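Local coordinates for zinc-type alcohol dehydrogenase-like protein YAHK (Escherichia coli, PDB 1UUF) that reduces a wide range of aldehydes to their primary alcohols with NADPH as the strongly preferred electron donor, carrying two zinc ions in each subunit, at residues I109-K114 and V155-Y159; M130-Y134 and H144-G148; V50-Y56 and I84-A90; I23-G27 and Y149-I153; G46-V50 and V91-V95. One frame throughout, in Å; residues are numbered along the deposited sequence.

Interaction 1 (I109-K114 and V155-Y159); sequences IVDSCK and VHERY. With ZN (zinc ion), chain B.
The phenol oxygen of Tyr159 meets the hydroxyl of Ser112 in a short hydrogen bond (OH to OG 2.6 Å), OG lying at the ring edge near its plane; a chi1 of 66° sets OG there, between the Ser112 backbone N and carbonyl carbon. Over one face of that ring, the CA of Asp111 makes a CH-pi contact 3.6 Å from the Tyr159 centroid and 14° off its normal, while Arg158 CG covers the opposite face. Ile109 CG2 packs obliquely on Tyr159 CD2 at 3.6 Å. Asp111 OD1 accepts from two donors: Lys114 NZ, in a 2.7 Å salt bridge on the syn side, and Ser112 N, from above the carboxylate plane. Lys114 NZ also binds Ser112 O, and its aliphatic chain runs counter to that of Arg158, with CB 3.5 Å from Arg158 NH1; that guanidinium has its salt bridge with Glu124. Waters join Ile109 O to Tyr159 O and Val110 O to His156 N. Cys113 SG binds zinc at 2.4 Å with Cys116, Cys119 and Cys127. The turn leading into this four-cysteine site is thus laid over one face of a tyrosine ring and tied to its hydroxyl; the lysine and the Ser112 amide at OD1 probably favour the ionised carboxylate.

Interaction 2 (M130-Y134 and H144-G148); sequences MTGTY and HTLGG
A chi1 of 53° sets OG1 of Thr145 between its own backbone N and carbonyl carbon, and from there the hydroxyl reaches across to Gly132, donating to its carbonyl O at 2.7 Å. The donor is tilted 32° from that carbonyl plane. The same torsion leaves the methyl CG2 beside the backbone N, where it packs against CG2 of Thr131 at 3.7 Å. OG1 has a second partner, the amide of Ser136. Around this grip the backbones come close: Tyr134 CA makes a CA-H...O contact with Thr145 O at 3.3 Å, and Tyr134 CB lies 3.6 Å from Gly147 N. A chi1 of 58° turns the Tyr134 ring past Gly147, leading off to a stack with His82, a ligand of the catalytic zinc. One water donates to both Thr133 O (2.7 Å) and Leu146 O, joining the two chains. A valine in place of Thr145 would probably leave Gly132 O without its donor and the Ser136 amide without its acceptor. One hydroxyl thus serves Gly132 O and one water links Thr133 O to Leu146 O, which Arg42 also binds: a polar closure of the irregular loop whose Tyr134 lies beside the catalytic zinc site.

Interaction 3 (V50-Y56 and I84-A90); sequences VKIEIAY and IVGRVVA
Lys51 and Ala90 form the first hydrogen-bonded pair between these antiparallel segments, Lys51 N donating to Ala90 O at 2.9 Å while Lys51 O receives Val89 N at 2.7 Å. Val89 and Ala90 thus both face Lys51, a classic beta bulge. Farther along, Glu53 and Arg87 form a hydrogen-bonded pair satisfied in both directions. Glu53 O also accepts a hydrogen bond from a water, which accepts in turn from Arg87 NH2, and Gly86 CA approaches the same oxygen at 3.2 Å. Gly86 has no room for a side chain here, since a CB would run into Glu53 O. A second classic bulge follows: Val85 O accepts from two amides, Ala55 N, which lies in the Val85 carbonyl plane on a lone pair (2.9 Å), and Tyr56 N, tilted out of it (3.2 Å). Val85 N closes the pairing on Tyr56 O. Among the side chains, Val50 CG1 meets Val88 CG2 at 3.7 Å. Ile54 puts CG1, CG2 and CD1 all within 3.8 Å of the single methyl CG2 of Ile84, which a chi1 of -57° holds anti to its backbone N. Replacing Ile54 with an alanine would probably open a gap against Ile84 and against Ile153 of the neighbouring strand. Strand 49-58 also bonds to strand 152-156, so this twice-bulged pair, crossing at 139°, belongs to the curled sheet of the GroES-like catalytic domain of zinc-dependent alcohol dehydrogenases.

Interaction 4 (I23-G27 and Y149-I153); sequences IKAVG and YSQQI
Ile23 opens the contact, resting its CG2 near the backbone N of Gln152 and 4.2 Å from CB of Gln151. It leads into strand 24-27, which with strand 36-39 makes a small two-stranded antiparallel sheet, here lying alongside the chain that enters strand 152-156 of the GroES-like domain. The two segments run nearly opposite, 171° apart, and join through a single bridge at Ala25 and Ser150. Lys24 is bound at both its amide and its carbonyl by one glutamine. Its N donates to Gln151 OE1 at 2.9 Å, nearly straight at 167° but from above the amide's carbonyl plane, and its O accepts Gln151 N at 3.0 Å. The side chain of Gln151 allows this by running extended beyond CG (chi2 -178°), alongside that of Lys24 and pointing the same way. Lys24 O also receives a CA-H...O contact from Ser150. Next comes Ala25, whose CB touches Ser150 CB at 3.6 Å; the hydroxyl of Ser150 turns instead to Gly147 O and Arg42. Val26 N then donates to Tyr149 O at 2.9 Å, and Val26 CB sits 4.4 Å from Tyr149 CB. Beyond the contact, Ile344 of helix 344-352 touches both Val26 and Tyr149, and the phenol of Tyr149 bonds to Tyr348. The carbonyl of Val26 is buried without a hydrogen-bond partner in the model; its O lies at the edge of the Tyr149 ring, near the ring plane, 3.7 Å from CD2.

Interaction 5 (G46-V50 and V91-V95); sequences GPNDV and VGDQV
Two backbone hydrogen bonds tie Pro47 and Asp49 to the chain opposite: Gln94 N donates to Pro47 O at 2.7 Å, bent to 140°, and Gly92 N donates to Asp49 O at 2.9 Å. CA-H...O contacts fill in between them. Gly92 CA approaches both Gly46 O (3.2 Å) and Pro47 O, so closely that a CB on this residue would collide with both oxygens. Polar side chains act mainly within their own turn. Asp49 OD2 accepts from Gly46 N on its anti side and forms a salt bridge with Arg43, while Gln94 NE2 donates to Asp93 OD1 from above the carboxylate plane. Packing supplies the rest. Pro47 CB touches both Gln94 CG and Asp93 OD1 at 3.5 Å. With chi1 at 170°, Val95 holds CG2 beside its backbone N, and that methyl rests 3.3 Å from Asp49 O and 4.3 Å from Val50 CG2. Val50 CG1 also meets Val91 CG1, in a non-hydrogen-bonded antiparallel pair. Two type I beta turns, Gly46 to Asp49 and Gly92 to Val95, therefore lie against each other at the surface, where strand 49-58 begins and strand 84-91 ends: the outer end of an antiparallel pair in the GroES-like domain.

How the interactions relate
Interactions 3 and 5 share Val50 and hold the same two strands, 49-58 and 84-91: interaction 3 is the longer, twice-bulged and partly buried pairing, interaction 5 its surface end in turns. Strand 152-156 flanks strand 49-58 and carries interactions 1 and 4 at its two ends, with Val155 O bonding Val50 N and Gln151 O bonding Ile54 N. Interactions 1 and 2 meet through strands 109-111 and 131-132, Asp111 O accepting from Thr131 N. Chemistry follows place: backbone bonds dominate interactions 3 to 5, with a glutamine side chain in interaction 4, whereas the loops of interactions 1 and 2, near the structural and catalytic zinc sites, add hydroxyls, bridging waters and, in interaction 1, a salt bridge and a ring face.

Interaction 1 (I109-K114 and V155-Y159)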
# COMPACT_ATOMS: atom_id res chain seq x y z
N ILE A 109 4.44 19.24 15.69
CA ILE A 109 4.39 18.58 17.00
C ILE A 109 5.03 19.38 18.12
O ILE A 109 6.16 19.85 17.97
CB ILE A 109 5.14 17.23 16.97
CG1 ILE A 109 4.70 16.41 15.76
CG2 ILE A 109 4.91 16.47 18.27
CD1 ILE A 109 5.57 15.19 15.52
N VAL A 110 4.33 19.54 19.24
CA VAL A 110 4.90 20.23 20.39
C VAL A 110 5.00 19.31 21.60
O VAL A 110 5.63 19.65 22.60
CB VAL A 110 4.12 21.52 20.78
CG1 VAL A 110 4.35 22.60 19.72
CG2 VAL A 110 2.64 21.22 20.93
N ASP A 111 4.39 18.12 21.51
CA ASP A 111 4.47 17.14 22.60
C ASP A 111 3.89 15.80 22.17
O ASP A 111 3.19 15.70 21.16
CB ASP A 111 3.73 17.65 23.85
CG ASP A 111 4.36 17.16 25.15
OD1 ASP A 111 5.27 16.31 25.09
OD2 ASP A 111 3.94 17.63 26.23
N SER A 112 4.22 14.75 22.92
CA SER A 112 3.69 13.41 22.65
C SER A 112 3.78 12.62 23.96
O SER A 112 4.35 13.11 24.94
CB SER A 112 4.48 12.71 21.53
OG SER A 112 5.82 12.45 21.89
N CYS A 113 3.21 11.42 23.99
CA CYS A 113 3.22 10.65 25.24
C CYS A 113 4.62 10.22 25.69
O CYS A 113 4.86 10.06 26.89
CB CYS A 113 2.29 9.44 25.13
SG CYS A 113 2.98 7.92 24.45
N LYS A 114 5.53 10.05 24.74
CA LYS A 114 6.92 9.67 25.00
C LYS A 114 7.17 8.25 25.48
O LYS A 114 8.32 7.89 25.75
CB LYS A 114 7.55 10.62 26.02
CG LYS A 114 7.41 12.09 25.69
CD LYS A 114 8.05 12.94 26.77
CE LYS A 114 7.60 14.38 26.67
NZ LYS A 114 6.13 14.47 26.86
N VAL A 155 8.18 25.58 23.88
CA VAL A 155 8.09 24.16 23.56
C VAL A 155 9.12 23.31 24.30
O VAL A 155 10.26 23.74 24.51
CB VAL A 155 8.30 23.95 22.04
CG1 VAL A 155 8.09 22.48 21.66
CG2 VAL A 155 7.37 24.86 21.25
N HIS A 156 8.71 22.11 24.69
CA HIS A 156 9.58 21.15 25.37
C HIS A 156 10.74 20.92 24.39
O HIS A 156 10.50 20.70 23.21
CB HIS A 156 8.80 19.86 25.61
CG HIS A 156 9.57 18.80 26.34
ND1 HIS A 156 10.67 18.17 25.80
CD2 HIS A 156 9.37 18.23 27.56
CE1 HIS A 156 11.12 17.27 26.65
NE2 HIS A 156 10.35 17.28 27.72
N GLU A 157 11.98 20.95 24.88
CA GLU A 157 13.13 20.80 23.99
C GLU A 157 13.17 19.55 23.12
O GLU A 157 13.85 19.55 22.09
CB GLU A 157 14.45 20.91 24.77
CG GLU A 157 14.78 19.73 25.66
CD GLU A 157 16.26 19.68 26.02
OE1 GLU A 157 16.61 18.93 26.95
OE2 GLU A 157 17.06 20.37 25.36
N ARG A 158 12.46 18.50 23.50
CA ARG A 158 12.47 17.29 22.69
C ARG A 158 11.86 17.55 21.31
O ARG A 158 12.18 16.86 20.34
CB ARG A 158 11.70 16.15 23.37
CG ARG A 158 11.46 14.93 22.47
CD ARG A 158 10.93 13.73 23.24
NE ARG A 158 10.66 12.59 22.37
CZ ARG A 158 10.45 11.35 22.81
NH1 ARG A 158 10.48 11.09 24.11
NH2 ARG A 158 10.22 10.37 21.95
N TYR A 159 10.99 18.55 21.23
CA TYR A 159 10.32 18.86 19.98
C TYR A 159 10.82 20.10 19.27
O TYR A 159 10.20 20.57 18.31
CB TYR A 159 8.81 18.94 20.24
CG TYR A 159 8.32 17.73 21.00
CD1 TYR A 159 8.39 17.69 22.40
CD2 TYR A 159 7.88 16.59 20.33
CE1 TYR A 159 8.03 16.53 23.10
CE2 TYR A 159 7.53 15.43 21.02
CZ TYR A 159 7.61 15.41 22.40
OH TYR A 159 7.28 14.26 23.08
ZN ZN B . 3.41 8.22 22.15
O HOH W 1 8.30 20.32 16.44
O HOH W 2 5.80 21.42 24.45
O HOH W 3 10.43 8.13 23.90

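Interaction 2 (M130-Y134 and H144-G148)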
# COMPACT_ATOMS: atom_id res chain seq x y z
N MET A 130 -0.38 12.54 20.33
CA MET A 130 0.51 13.62 19.94
C MET A 130 -0.20 14.96 20.11
O MET A 130 -1.38 15.09 19.76
CB MET A 130 0.95 13.42 18.49
CG MET A 130 1.91 14.47 17.97
SD MET A 130 1.08 15.80 17.09
CE MET A 130 0.89 15.04 15.49
N THR A 131 0.51 15.94 20.65
CA THR A 131 -0.05 17.27 20.84
C THR A 131 0.39 18.14 19.67
O THR A 131 1.58 18.42 19.50
CB THR A 131 0.47 17.92 22.14
OG1 THR A 131 0.06 17.14 23.27
CG2 THR A 131 -0.08 19.34 22.29
N GLY A 132 -0.57 18.54 18.84
CA GLY A 132 -0.26 19.36 17.69
C GLY A 132 0.06 20.79 18.08
O GLY A 132 -0.43 21.30 19.09
N THR A 133 0.88 21.45 17.27
CA THR A 133 1.29 22.82 17.52
C THR A 133 0.08 23.73 17.71
O THR A 133 0.17 24.73 18.43
CB THR A 133 2.19 23.30 16.38
OG1 THR A 133 3.27 22.36 16.26
CG2 THR A 133 2.77 24.68 16.67
N TYR A 134 -1.03 23.40 17.06
CA TYR A 134 -2.26 24.16 17.26
C TYR A 134 -3.48 23.24 17.24
O TYR A 134 -3.48 22.21 16.56
CB TYR A 134 -2.41 25.30 16.24
CG TYR A 134 -2.40 24.92 14.78
CD1 TYR A 134 -3.52 24.32 14.18
CD2 TYR A 134 -1.30 25.20 13.97
CE1 TYR A 134 -3.53 24.03 12.82
CE2 TYR A 134 -1.30 24.91 12.61
CZ TYR A 134 -2.42 24.33 12.04
OH TYR A 134 -2.42 24.05 10.69
N HIS A 144 -6.18 24.89 24.70
CA HIS A 144 -5.76 24.25 23.46
C HIS A 144 -4.55 25.01 22.92
O HIS A 144 -4.37 26.19 23.20
CB HIS A 144 -6.90 24.25 22.43
CG HIS A 144 -7.43 25.61 22.10
ND1 HIS A 144 -8.18 26.35 22.99
CD2 HIS A 144 -7.31 26.37 20.99
CE1 HIS A 144 -8.51 27.51 22.43
NE2 HIS A 144 -7.99 27.54 21.22
N THR A 145 -3.71 24.31 22.17
CA THR A 145 -2.50 24.92 21.64
C THR A 145 -2.72 26.02 20.60
O THR A 145 -3.59 25.92 19.74
CB THR A 145 -1.55 23.85 21.06
OG1 THR A 145 -2.26 23.05 20.11
CG2 THR A 145 -1.02 22.95 22.17
N LEU A 146 -1.91 27.07 20.71
CA LEU A 146 -1.96 28.20 19.79
C LEU A 146 -0.66 28.15 18.99
O LEU A 146 0.42 28.04 19.57
CB LEU A 146 -2.06 29.51 20.59
CG LEU A 146 -3.27 29.54 21.54
CD1 LEU A 146 -3.24 30.82 22.36
CD2 LEU A 146 -4.56 29.43 20.74
N GLY A 147 -0.79 28.23 17.67
CA GLY A 147 0.36 28.12 16.78
C GLY A 147 1.37 29.24 16.56
O GLY A 147 1.51 30.16 17.37
N GLY A 148 2.06 29.14 15.43
CA GLY A 148 3.11 30.08 15.07
C GLY A 148 2.77 31.44 14.50
O GLY A 148 3.69 32.21 14.20
O HOH W 4 1.78 25.68 20.38

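Interaction 3 (V50-Y56 and I84-A90)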
# COMPACT_ATOMS: atom_id res chain seq x y z
N VAL A 50 11.83 25.47 26.05
CA VAL A 50 12.62 26.41 25.26
C VAL A 50 11.68 27.54 24.86
O VAL A 50 10.63 27.29 24.26
CB VAL A 50 13.17 25.75 23.97
CG1 VAL A 50 14.00 26.76 23.18
CG2 VAL A 50 14.00 24.53 24.32
N LYS A 51 12.04 28.77 25.22
CA LYS A 51 11.23 29.94 24.88
C LYS A 51 11.81 30.49 23.58
O LYS A 51 12.99 30.85 23.53
CB LYS A 51 11.32 30.99 25.98
CG LYS A 51 10.54 32.26 25.68
CD LYS A 51 10.67 33.25 26.83
CE LYS A 51 9.89 34.52 26.56
NZ LYS A 51 9.97 35.45 27.71
N ILE A 52 10.98 30.57 22.56
CA ILE A 52 11.40 31.01 21.23
C ILE A 52 10.76 32.29 20.72
O ILE A 52 9.54 32.44 20.77
CB ILE A 52 11.10 29.90 20.20
CG1 ILE A 52 11.79 28.60 20.64
CG2 ILE A 52 11.55 30.32 18.81
CD1 ILE A 52 11.34 27.39 19.85
N GLU A 53 11.59 33.21 20.23
CA GLU A 53 11.11 34.45 19.65
C GLU A 53 10.96 34.09 18.17
O GLU A 53 11.96 33.88 17.47
CB GLU A 53 12.16 35.56 19.81
CG GLU A 53 11.70 36.93 19.34
CD GLU A 53 10.59 37.50 20.21
OE1 GLU A 53 10.70 37.41 21.45
OE2 GLU A 53 9.61 38.04 19.65
N ILE A 54 9.72 33.99 17.71
CA ILE A 54 9.47 33.60 16.33
C ILE A 54 9.83 34.67 15.30
O ILE A 54 9.38 35.81 15.38
CB ILE A 54 7.99 33.20 16.14
CG1 ILE A 54 7.65 32.05 17.10
CG2 ILE A 54 7.74 32.76 14.71
CD1 ILE A 54 6.21 31.57 17.00
N ALA A 55 10.66 34.28 14.34
CA ALA A 55 11.08 35.21 13.29
C ALA A 55 10.18 35.07 12.08
O ALA A 55 9.71 36.06 11.52
CB ALA A 55 12.53 34.94 12.91
N TYR A 56 9.93 33.83 11.67
CA TYR A 56 9.08 33.57 10.51
C TYR A 56 8.22 32.33 10.69
O TYR A 56 8.56 31.43 11.45
CB TYR A 56 9.94 33.38 9.25
CG TYR A 56 10.90 34.51 8.98
CD1 TYR A 56 12.22 34.45 9.44
CD2 TYR A 56 10.48 35.67 8.33
CE1 TYR A 56 13.09 35.52 9.25
CE2 TYR A 56 11.34 36.74 8.14
CZ TYR A 56 12.64 36.66 8.60
OH TYR A 56 13.49 37.73 8.43
N ILE A 84 7.46 26.96 11.91
CA ILE A 84 8.11 27.98 12.73
C ILE A 84 9.63 27.97 12.86
O ILE A 84 10.23 26.93 13.11
CB ILE A 84 7.53 27.90 14.17
CG1 ILE A 84 6.01 28.06 14.13
CG2 ILE A 84 8.16 28.97 15.07
CD1 ILE A 84 5.32 27.59 15.41
N VAL A 85 10.23 29.15 12.71
CA VAL A 85 11.67 29.30 12.89
C VAL A 85 11.90 30.57 13.69
O VAL A 85 11.16 31.55 13.54
CB VAL A 85 12.46 29.38 11.56
CG1 VAL A 85 12.30 28.08 10.80
CG2 VAL A 85 11.98 30.57 10.74
N GLY A 86 12.89 30.56 14.57
CA GLY A 86 13.16 31.73 15.37
C GLY A 86 14.44 31.59 16.17
O GLY A 86 15.29 30.77 15.84
N ARG A 87 14.56 32.38 17.23
CA ARG A 87 15.74 32.35 18.07
C ARG A 87 15.38 32.07 19.53
O ARG A 87 14.38 32.57 20.03
CB ARG A 87 16.48 33.69 17.98
CG ARG A 87 16.96 34.02 16.57
CD ARG A 87 17.64 35.39 16.51
NE ARG A 87 18.19 35.67 15.18
CZ ARG A 87 17.46 35.85 14.09
NH1 ARG A 87 18.06 36.11 12.93
NH2 ARG A 87 16.14 35.77 14.14
N VAL A 88 16.20 31.27 20.19
CA VAL A 88 15.95 30.93 21.59
C VAL A 88 16.18 32.16 22.46
O VAL A 88 17.22 32.81 22.37
CB VAL A 88 16.89 29.80 22.07
CG1 VAL A 88 16.65 29.51 23.55
CG2 VAL A 88 16.64 28.54 21.24
N VAL A 89 15.18 32.48 23.28
CA VAL A 89 15.25 33.63 24.18
C VAL A 89 15.69 33.17 25.57
O VAL A 89 16.47 33.85 26.24
CB VAL A 89 13.87 34.33 24.31
CG1 VAL A 89 13.95 35.45 25.33
CG2 VAL A 89 13.44 34.88 22.96
N ALA A 90 15.19 32.02 25.99
CA ALA A 90 15.53 31.46 27.29
C ALA A 90 15.28 29.96 27.28
O ALA A 90 14.57 29.44 26.42
CB ALA A 90 14.70 32.12 28.37
O HOH W 5 13.71 35.84 16.26

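Interaction 4 (I23-G27 and Y149-I153)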
# COMPACT_ATOMS: atom_id res chain seq x y z
N ILE A 23 1.67 39.13 24.19
CA ILE A 23 2.14 38.40 22.97
C ILE A 23 1.14 38.51 21.83
O ILE A 23 0.04 37.95 21.89
CB ILE A 23 2.40 36.92 23.29
CG1 ILE A 23 3.49 36.82 24.36
CG2 ILE A 23 2.80 36.16 22.03
CD1 ILE A 23 3.69 35.43 24.92
N LYS A 24 1.52 39.25 20.79
CA LYS A 24 0.65 39.44 19.64
C LYS A 24 0.61 38.24 18.72
O LYS A 24 1.58 37.50 18.60
CB LYS A 24 1.09 40.68 18.86
CG LYS A 24 0.92 41.98 19.63
CD LYS A 24 1.32 43.18 18.79
CE LYS A 24 1.07 44.47 19.55
NZ LYS A 24 1.82 44.50 20.84
N ALA A 25 -0.54 38.05 18.09
CA ALA A 25 -0.75 36.94 17.18
C ALA A 25 -1.89 37.26 16.23
O ALA A 25 -2.52 38.32 16.33
CB ALA A 25 -1.06 35.67 17.96
N VAL A 26 -2.15 36.34 15.32
CA VAL A 26 -3.24 36.49 14.36
C VAL A 26 -4.00 35.17 14.37
O VAL A 26 -3.41 34.10 14.21
CB VAL A 26 -2.70 36.78 12.94
CG1 VAL A 26 -3.82 36.62 11.92
CG2 VAL A 26 -2.14 38.19 12.89
N GLY A 27 -5.31 35.24 14.57
CA GLY A 27 -6.12 34.04 14.60
C GLY A 27 -7.57 34.33 14.27
O GLY A 27 -7.92 35.47 13.95
N TYR A 149 1.49 31.75 14.31
CA TYR A 149 1.12 33.07 13.81
C TYR A 149 1.17 33.97 15.04
O TYR A 149 0.20 34.64 15.38
CB TYR A 149 -0.31 33.08 13.27
CG TYR A 149 -0.55 32.38 11.95
CD1 TYR A 149 0.44 31.63 11.33
CD2 TYR A 149 -1.81 32.44 11.36
CE1 TYR A 149 0.18 30.95 10.13
CE2 TYR A 149 -2.08 31.77 10.18
CZ TYR A 149 -1.09 31.02 9.57
OH TYR A 149 -1.40 30.34 8.42
N SER A 150 2.31 33.95 15.72
CA SER A 150 2.48 34.73 16.94
C SER A 150 3.93 35.16 17.13
O SER A 150 4.82 34.74 16.38
CB SER A 150 2.03 33.89 18.14
OG SER A 150 2.71 32.65 18.17
N GLN A 151 4.17 35.99 18.14
CA GLN A 151 5.51 36.50 18.41
C GLN A 151 6.43 35.53 19.15
O GLN A 151 7.65 35.58 18.97
CB GLN A 151 5.43 37.79 19.23
CG GLN A 151 4.70 38.93 18.57
CD GLN A 151 4.71 40.18 19.44
OE1 GLN A 151 4.26 40.15 20.58
NE2 GLN A 151 5.23 41.27 18.89
N GLN A 152 5.85 34.69 20.00
CA GLN A 152 6.62 33.73 20.79
C GLN A 152 5.90 32.41 20.98
O GLN A 152 4.68 32.33 20.85
CB GLN A 152 6.93 34.33 22.17
CG GLN A 152 7.91 35.50 22.17
CD GLN A 152 8.12 36.10 23.55
OE1 GLN A 152 8.99 36.94 23.75
NE2 GLN A 152 7.31 35.67 24.52
N ILE A 153 6.67 31.37 21.29
CA ILE A 153 6.11 30.05 21.56
C ILE A 153 7.06 29.36 22.53
O ILE A 153 8.25 29.64 22.53
CB ILE A 153 5.94 29.23 20.25
CG1 ILE A 153 5.12 27.96 20.52
CG2 ILE A 153 7.31 28.87 19.67
CD1 ILE A 153 4.66 27.23 19.26

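Interaction 5 (G46-V50 and V91-V95)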
# COMPACT_ATOMS: atom_id res chain seq x y z
N GLY A 46 9.24 25.91 31.50
CA GLY A 46 9.46 24.93 32.55
C GLY A 46 10.89 24.42 32.46
O GLY A 46 11.63 24.84 31.58
N PRO A 47 11.31 23.51 33.35
CA PRO A 47 12.68 22.99 33.31
C PRO A 47 13.15 22.40 31.98
O PRO A 47 14.33 22.47 31.66
CB PRO A 47 12.69 21.96 34.45
CG PRO A 47 11.25 21.54 34.55
CD PRO A 47 10.53 22.85 34.41
N ASN A 48 12.23 21.83 31.21
CA ASN A 48 12.59 21.24 29.92
C ASN A 48 12.16 22.09 28.73
O ASN A 48 12.31 21.67 27.57
CB ASN A 48 11.97 19.85 29.77
CG ASN A 48 12.37 18.90 30.88
OD1 ASN A 48 13.56 18.65 31.10
ND2 ASN A 48 11.38 18.36 31.58
N ASP A 49 11.63 23.28 29.00
CA ASP A 49 11.14 24.16 27.94
C ASP A 49 12.13 25.13 27.30
O ASP A 49 13.11 25.56 27.90
CB ASP A 49 9.95 24.99 28.43
CG ASP A 49 8.74 24.14 28.73
OD1 ASP A 49 8.57 23.09 28.07
OD2 ASP A 49 7.95 24.53 29.61
N VAL A 50 11.83 25.47 26.05
CA VAL A 50 12.62 26.41 25.26
C VAL A 50 11.68 27.54 24.86
O VAL A 50 10.63 27.29 24.26
CB VAL A 50 13.17 25.75 23.97
CG1 VAL A 50 14.00 26.76 23.18
CG2 VAL A 50 14.00 24.53 24.32
N VAL A 91 15.87 29.26 28.25
CA VAL A 91 15.70 27.81 28.36
C VAL A 91 15.57 27.39 29.82
O VAL A 91 16.10 28.05 30.72
CB VAL A 91 16.91 27.05 27.76
CG1 VAL A 91 17.01 27.32 26.27
CG2 VAL A 91 18.19 27.48 28.47
N GLY A 92 14.84 26.30 30.05
CA GLY A 92 14.66 25.79 31.39
C GLY A 92 15.99 25.30 31.92
O GLY A 92 16.93 25.09 31.15
N ASP A 93 16.09 25.10 33.23
CA ASP A 93 17.33 24.64 33.85
C ASP A 93 17.70 23.19 33.53
O ASP A 93 18.80 22.74 33.86
CB ASP A 93 17.27 24.84 35.36
CG ASP A 93 16.04 24.20 35.99
OD1 ASP A 93 15.82 22.99 35.77
OD2 ASP A 93 15.31 24.90 36.71
N GLN A 94 16.78 22.45 32.90
CA GLN A 94 17.05 21.06 32.55
C GLN A 94 17.31 20.88 31.06
O GLN A 94 17.61 19.77 30.61
CB GLN A 94 15.88 20.16 32.97
CG GLN A 94 15.68 20.07 34.47
CD GLN A 94 16.93 19.62 35.19
OE1 GLN A 94 17.48 18.55 34.91
NE2 GLN A 94 17.39 20.43 36.14
N VAL A 95 17.18 21.96 30.29
CA VAL A 95 17.41 21.89 28.85
C VAL A 95 18.89 21.63 28.57
O VAL A 95 19.76 22.32 29.11
CB VAL A 95 16.98 23.19 28.16
CG1 VAL A 95 17.45 23.20 26.71
CG2 VAL A 95 15.46 23.31 28.21